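Local coordinates for protein smoothened (Xenopus laevis, PDB 5KZZ) that probably acts as a G protein-coupled receptor of the Frizzled/Smoothened family in Hedgehog signalling, this chain being its extracellular cysteine-rich domain, at residues Glu86-Leu92 against Glu122-Glu127; Leu29-Ser35 against Tyr76-Cys80. All coordinates share one frame; numbering follows the deposited sequence.

Contact 1. Residues Glu86-Leu92 against Glu122-Glu127. With ZN (zinc ion), chain C; ZN (zinc ion), chain D.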
loop_
_atom_site.group_PDB
_atom_site.type_symbol
_atom_site.label_atom_id
_atom_site.label_comp_id
_atom_site.label_asym_id
_atom_site.label_seq_id
_atom_site.Cartn_x
_atom_site.Cartn_y
_atom_site.Cartn_z
ATOM N N GLU A 86 5.568 6.717 -5.380
ATOM C CA GLU A 86 6.179 5.422 -5.657
ATOM C C GLU A 86 5.109 4.323 -5.586
ATOM O O GLU A 86 4.263 4.361 -4.699
ATOM C CB GLU A 86 7.313 5.160 -4.652
ATOM C CG GLU A 86 8.100 3.865 -4.842
ATOM C CD GLU A 86 8.295 3.466 -6.297
ATOM O OE1 GLU A 86 8.739 4.308 -7.109
ATOM O OE2 GLU A 86 7.990 2.302 -6.630
ATOM N N LEU A 87 5.132 3.372 -6.526
ATOM C CA LEU A 87 4.182 2.246 -6.540
ATOM C C LEU A 87 4.681 1.064 -5.702
ATOM O O LEU A 87 5.895 0.909 -5.543
ATOM C CB LEU A 87 3.931 1.780 -7.980
ATOM C CG LEU A 87 2.760 2.443 -8.700
ATOM C CD1 LEU A 87 3.001 3.931 -8.843
ATOM C CD2 LEU A 87 2.566 1.802 -10.050
ATOM N N PRO A 88 3.757 0.226 -5.168
ATOM C CA PRO A 88 4.164 -1.007 -4.481
ATOM C C PRO A 88 4.854 -1.935 -5.468
ATOM O O PRO A 88 4.457 -1.993 -6.632
ATOM C CB PRO A 88 2.842 -1.610 -3.988
ATOM C CG PRO A 88 1.801 -1.042 -4.917
ATOM C CD PRO A 88 2.289 0.353 -5.233
ATOM N N SER A 89 5.878 -2.645 -5.028
ATOM C CA SER A 89 6.693 -3.411 -5.959
ATOM C C SER A 89 6.151 -4.809 -6.255
ATOM O O SER A 89 5.422 -5.404 -5.455
ATOM C CB SER A 89 8.116 -3.527 -5.424
ATOM O OG SER A 89 8.141 -4.330 -4.261
ATOM N N GLN A 90 6.545 -5.344 -7.416
ATOM C CA GLN A 90 6.241 -6.718 -7.754
ATOM C C GLN A 90 6.756 -7.669 -6.653
ATOM O O GLN A 90 6.055 -8.602 -6.251
ATOM C CB GLN A 90 6.848 -7.048 -9.124
ATOM C CG GLN A 90 6.663 -8.470 -9.567
ATOM C CD GLN A 90 5.240 -8.842 -9.918
ATOM O OE1 GLN A 90 4.926 -10.029 -9.974
ATOM N NE2 GLN A 90 4.369 -7.844 -10.149
ATOM N N GLY A 91 7.967 -7.422 -6.151
ATOM C CA GLY A 91 8.554 -8.287 -5.149
ATOM C C GLY A 91 7.749 -8.301 -3.870
ATOM O O GLY A 91 7.478 -9.363 -3.307
ATOM N N LEU A 92 7.347 -7.128 -3.415
ATOM C CA LEU A 92 6.503 -7.053 -2.230
ATOM C C LEU A 92 5.179 -7.799 -2.421
ATOM O O LEU A 92 4.744 -8.535 -1.548
ATOM C CB LEU A 92 6.250 -5.598 -1.871
ATOM C CG LEU A 92 5.342 -5.352 -0.674
ATOM C CD1 LEU A 92 5.900 -6.031 0.560
ATOM C CD2 LEU A 92 5.254 -3.847 -0.455
ATOM N N GLU A 122 7.749 -4.117 -11.769
ATOM C CA GLU A 122 9.025 -4.742 -11.561
ATOM C C GLU A 122 10.148 -3.730 -11.777
ATOM O O GLU A 122 10.002 -2.791 -12.565
ATOM C CB GLU A 122 9.154 -5.925 -12.506
ATOM C CG GLU A 122 10.486 -6.580 -12.490
ATOM C CD GLU A 122 10.721 -7.466 -11.274
ATOM O OE1 GLU A 122 10.330 -7.146 -10.122
ATOM O OE2 GLU A 122 11.369 -8.502 -11.471
ATOM N N GLY A 123 11.246 -3.897 -11.047
ATOM C CA GLY A 123 12.433 -3.090 -11.251
ATOM C C GLY A 123 12.406 -1.753 -10.542
ATOM O O GLY A 123 13.068 -0.807 -10.975
ATOM N N CYS A 124 11.664 -1.679 -9.439
ATOM C CA CYS A 124 11.525 -0.437 -8.684
ATOM C C CYS A 124 12.489 -0.339 -7.497
ATOM O O CYS A 124 12.787 -1.331 -6.841
ATOM C CB CYS A 124 10.086 -0.297 -8.208
ATOM S SG CYS A 124 8.938 -0.274 -9.587
ATOM N N PRO A 125 12.970 0.878 -7.210
ATOM C CA PRO A 125 13.998 1.064 -6.179
ATOM C C PRO A 125 13.572 0.640 -4.772
ATOM O O PRO A 125 14.433 0.217 -3.996
ATOM C CB PRO A 125 14.265 2.574 -6.222
ATOM C CG PRO A 125 13.051 3.166 -6.869
ATOM C CD PRO A 125 12.604 2.144 -7.863
ATOM N N ASN A 126 12.285 0.746 -4.445
ATOM C CA ASN A 126 11.835 0.451 -3.086
ATOM C C ASN A 126 11.446 -1.000 -2.855
ATOM O O ASN A 126 10.789 -1.308 -1.862
ATOM C CB ASN A 126 10.633 1.312 -2.698
ATOM C CG ASN A 126 9.405 1.019 -3.546
ATOM O OD1 ASN A 126 9.507 0.476 -4.645
ATOM N ND2 ASN A 126 8.230 1.297 -2.991
ATOM N N GLU A 127 11.816 -1.891 -3.767
ATOM C CA GLU A 127 11.428 -3.283 -3.612
ATOM C C GLU A 127 12.195 -3.943 -2.468
ATOM O O GLU A 127 11.592 -4.467 -1.531
ATOM C CB GLU A 127 11.649 -4.063 -4.908
ATOM C CG GLU A 127 11.128 -5.490 -4.830
ATOM C CD GLU A 127 11.322 -6.263 -6.122
ATOM O OE1 GLU A 127 10.459 -6.165 -7.024
ATOM O OE2 GLU A 127 12.335 -6.982 -6.233
HETATM ZN ZN ZN C . 11.384 -7.388 -8.360
HETATM ZN ZN ZN D . 12.508 -9.543 -10.358
HETATM O O HOH W 1 7.641 -2.139 -2.655
#

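Contact 2. Residues Leu29-Ser35 against Tyr76-Cys80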
loop_
_atom_site.group_PDB
_atom_site.type_symbol
_atom_site.label_atom_id
_atom_site.label_comp_id
_atom_site.label_asym_id
_atom_site.label_seq_id
_atom_site.Cartn_x
_atom_site.Cartn_y
_atom_site.Cartn_z
ATOM N N LEU A 29 5.892 6.173 9.797
ATOM C CA LEU A 29 6.359 6.491 8.455
ATOM C C LEU A 29 7.427 7.567 8.533
ATOM O O LEU A 29 7.228 8.592 9.176
ATOM C CB LEU A 29 5.199 6.955 7.564
ATOM C CG LEU A 29 4.032 5.966 7.447
ATOM C CD1 LEU A 29 2.906 6.549 6.603
ATOM C CD2 LEU A 29 4.511 4.619 6.897
ATOM N N PRO A 30 8.568 7.330 7.886
ATOM C CA PRO A 30 9.646 8.320 7.936
ATOM C C PRO A 30 9.485 9.470 6.943
ATOM O O PRO A 30 10.216 10.463 7.063
ATOM C CB PRO A 30 10.889 7.495 7.604
ATOM C CG PRO A 30 10.359 6.408 6.723
ATOM C CD PRO A 30 8.987 6.072 7.241
ATOM N N TYR A 31 8.579 9.332 5.975
ATOM C CA TYR A 31 8.324 10.371 4.977
ATOM C C TYR A 31 7.108 11.213 5.352
ATOM O O TYR A 31 6.236 10.758 6.096
ATOM C CB TYR A 31 8.133 9.753 3.588
ATOM C CG TYR A 31 7.156 8.585 3.522
ATOM C CD1 TYR A 31 7.605 7.273 3.681
ATOM C CD2 TYR A 31 5.795 8.787 3.307
ATOM C CE1 TYR A 31 6.729 6.190 3.616
ATOM C CE2 TYR A 31 4.922 7.718 3.243
ATOM C CZ TYR A 31 5.393 6.413 3.394
ATOM O OH TYR A 31 4.545 5.331 3.328
ATOM N N ALA A 32 7.048 12.427 4.807
ATOM C CA ALA A 32 6.075 13.423 5.249
ATOM C C ALA A 32 4.849 13.589 4.363
ATOM O O ALA A 32 3.815 14.062 4.844
ATOM C CB ALA A 32 6.759 14.771 5.392
ATOM N N LEU A 33 4.971 13.257 3.077
ATOM C CA LEU A 33 3.918 13.547 2.106
ATOM C C LEU A 33 3.383 12.290 1.444
ATOM O O LEU A 33 4.078 11.278 1.363
ATOM C CB LEU A 33 4.412 14.488 1.013
ATOM C CG LEU A 33 5.276 15.661 1.471
ATOM C CD1 LEU A 33 5.864 16.420 0.292
ATOM C CD2 LEU A 33 4.465 16.604 2.366
ATOM N N THR A 34 2.161 12.379 0.931
ATOM C CA THR A 34 1.484 11.222 0.372
ATOM C C THR A 34 0.550 11.623 -0.760
ATOM O O THR A 34 0.429 12.801 -1.107
ATOM C CB THR A 34 0.691 10.475 1.478
ATOM O OG1 THR A 34 0.321 9.174 1.016
ATOM C CG2 THR A 34 -0.560 11.239 1.903
ATOM N N SER A 35 -0.093 10.621 -1.344
ATOM C CA SER A 35 -1.193 10.826 -2.272
ATOM C C SER A 35 -2.127 9.645 -2.133
ATOM O O SER A 35 -1.692 8.556 -1.767
ATOM C CB SER A 35 -0.687 10.931 -3.711
ATOM O OG SER A 35 -1.765 10.915 -4.633
ATOM N N TYR A 76 -1.993 2.545 0.373
ATOM C CA TYR A 76 -2.911 3.499 0.975
ATOM C C TYR A 76 -2.232 4.764 1.469
ATOM O O TYR A 76 -2.841 5.829 1.402
ATOM C CB TYR A 76 -3.662 2.854 2.139
ATOM C CG TYR A 76 -4.785 1.947 1.694
ATOM C CD1 TYR A 76 -6.049 2.470 1.395
ATOM C CD2 TYR A 76 -4.594 0.579 1.545
ATOM C CE1 TYR A 76 -7.077 1.653 0.987
ATOM C CE2 TYR A 76 -5.639 -0.247 1.124
ATOM C CZ TYR A 76 -6.886 0.294 0.857
ATOM O OH TYR A 76 -7.917 -0.530 0.455
ATOM N N MET A 77 -1.005 4.648 1.979
ATOM C CA MET A 77 -0.283 5.798 2.522
ATOM C C MET A 77 1.112 5.879 1.918
ATOM O O MET A 77 2.100 5.946 2.647
ATOM C CB MET A 77 -0.188 5.721 4.055
ATOM C CG MET A 77 -1.569 5.807 4.716
ATOM S SD MET A 77 -1.589 5.633 6.522
ATOM C CE MET A 77 -1.028 7.253 7.054
ATOM N N PRO A 78 1.197 5.886 0.570
ATOM C CA PRO A 78 2.505 5.833 -0.089
ATOM C C PRO A 78 3.290 7.125 0.068
ATOM O O PRO A 78 2.740 8.200 0.306
ATOM C CB PRO A 78 2.134 5.617 -1.555
ATOM C CG PRO A 78 0.839 6.384 -1.664
ATOM C CD PRO A 78 0.108 5.962 -0.425
ATOM N N LYS A 79 4.597 7.015 -0.109
ATOM C CA LYS A 79 5.458 8.180 -0.134
ATOM C C LYS A 79 5.301 8.980 -1.414
ATOM O O LYS A 79 5.349 8.422 -2.518
ATOM C CB LYS A 79 6.913 7.748 0.038
ATOM C CG LYS A 79 7.899 8.913 0.013
ATOM C CD LYS A 79 9.324 8.437 0.251
ATOM C CE LYS A 79 10.301 9.599 0.149
ATOM N NZ LYS A 79 11.720 9.169 0.349
ATOM N N CYS A 80 5.130 10.290 -1.248
ATOM C CA CYS A 80 5.038 11.227 -2.357
ATOM C C CYS A 80 6.153 12.249 -2.200
ATOM O O CYS A 80 6.389 12.745 -1.102
ATOM C CB CYS A 80 3.672 11.910 -2.375
ATOM S SG CYS A 80 3.261 12.780 -3.897
HETATM O O HOH W 2 7.350 12.345 1.582
HETATM O O HOH W 3 -2.619 8.598 1.594
#

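Contact 1. Residues Glu86-Leu92 against Glu122-Glu127
Ser89 packs against the aliphatic part of Glu127 where the start of helix 90-97 meets the C-terminal end of this construct of the Frizzled-type cysteine-rich domain. The motif here is a helix N-cap: Ser89 OG accepts from Leu92 N at 3.0 Å, close to straight at 162°. The Ser89 hydroxyl, turned between its backbone N and carbonyl carbon, reaches the first turn of the helix. Serine suits the place, because its short hydroxyl caps the helix while leaving room for Glu127 CG, 3.3 Å from Ser89 OG. A water 2.8 Å from Ser89 OG also bonds, weakly, to Asn126 O.

This inner side is closely packed, with Ser89 CB against Glu127 CB and CG and with Gln90 and Cys124 both buried. Gln90 directs its amide away from segment 122-127, where NE2 bonds to Phe120 O and Cys115 O. Cys124, disulfide-bonded to Cys10, ties this segment to the N-terminal part of the chain. The approach of Gln90 CB to Glu122 OE1, 3.6 Å, marks the passage to the zinc-bearing edge.

The outer side is looser and more polar. Glu86 and Asn126, both poorly ordered, approach from opposite directions, and Pro125 is exposed beside them. Toward solvent lie two zinc ions, for which the anionic carboxylates of Glu122 and Glu127 are apt ligands. Glu122 bridges them, OE1 to one and OE2 to the other, whereas Glu127 grips the first with both oxygens; atoms from elsewhere complete each site.

An extended chain carries the Glu127 carboxylate past Ser89 to Gly91, whose lack of a side chain lets it come close. Gly91 N donates to Glu127 OE1 at 2.9 Å, bent to 137° and arriving 61° out of the carboxylate plane, so the oxygen that binds zinc at 2.0 Å also accepts a helix N-H.

Contact 2. Residues Leu29-Ser35 against Tyr76-Cys80
Tyr31 OH donates to Met77 O at 2.6 Å, the first of three direct hydrogen bonds between the segments, the carbonyl oxygen lying at the edge of the tyrosine ring, in its plane. Met77 has just left helix 62-76, and a long, rigid phenol can span the distance to its carbonyl. Thr34 OG1 donates to Pro78 O at 2.7 Å, in the carbonyl plane and on a lone pair. Its chi1 of -165° sets the hydroxyl opposite the backbone N, facing the proline carbonyl. The backbone adds Cys80 N to Leu33 O, 3.0 Å.

Two waters extend this polar network. One accepts from Leu33 N and donates to Cys80 O; the other donates to both Thr34 OG1 and Tyr76 O, so the threonine hydroxyl gives one bond and receives another.

In this Frizzled-type cysteine-rich domain, the contact brings strand 33-34 against the loop leading from helix 62-76 into strand 80-81, beside the Cys16-Cys80 disulfide.

Apolar contacts fill in around the bonds. Lys79 CB sits over the centre of the Tyr31 ring in a CH-pi contact, 3.5 Å from the centroid and 8° off the normal. The lysine's fully extended chain then runs obliquely past Tyr31 CB, letting its methylenes pack while the ammonium leads away, making a long, weak ion pair with Glu81. Leu29 CB lies over the opposite ring face, offset toward the rim, and Leu29 CD1 meets Met77 CE at 4.0 Å.

In the fold
Both contacts belong to the same cysteine-rich domain, and their centres lie about 15 Å apart. Contact 2 is largely buried: it joins strand 33-34 to the end of helix 62-76 through direct and water-mediated hydrogen bonds and aromatic packing. Contact 1 is only partly buried, and its chemistry turns from helix capping inside to zinc-bound carboxylates at the surface. Each includes one half of a disulfide, to Cys10 in contact 1 and to Cys16 in contact 2. Helix 62-76 links them, since it runs into segment 76-80 and also receives Pro88 and Leu92. They touch directly where Glu86 O meets Pro78 CB.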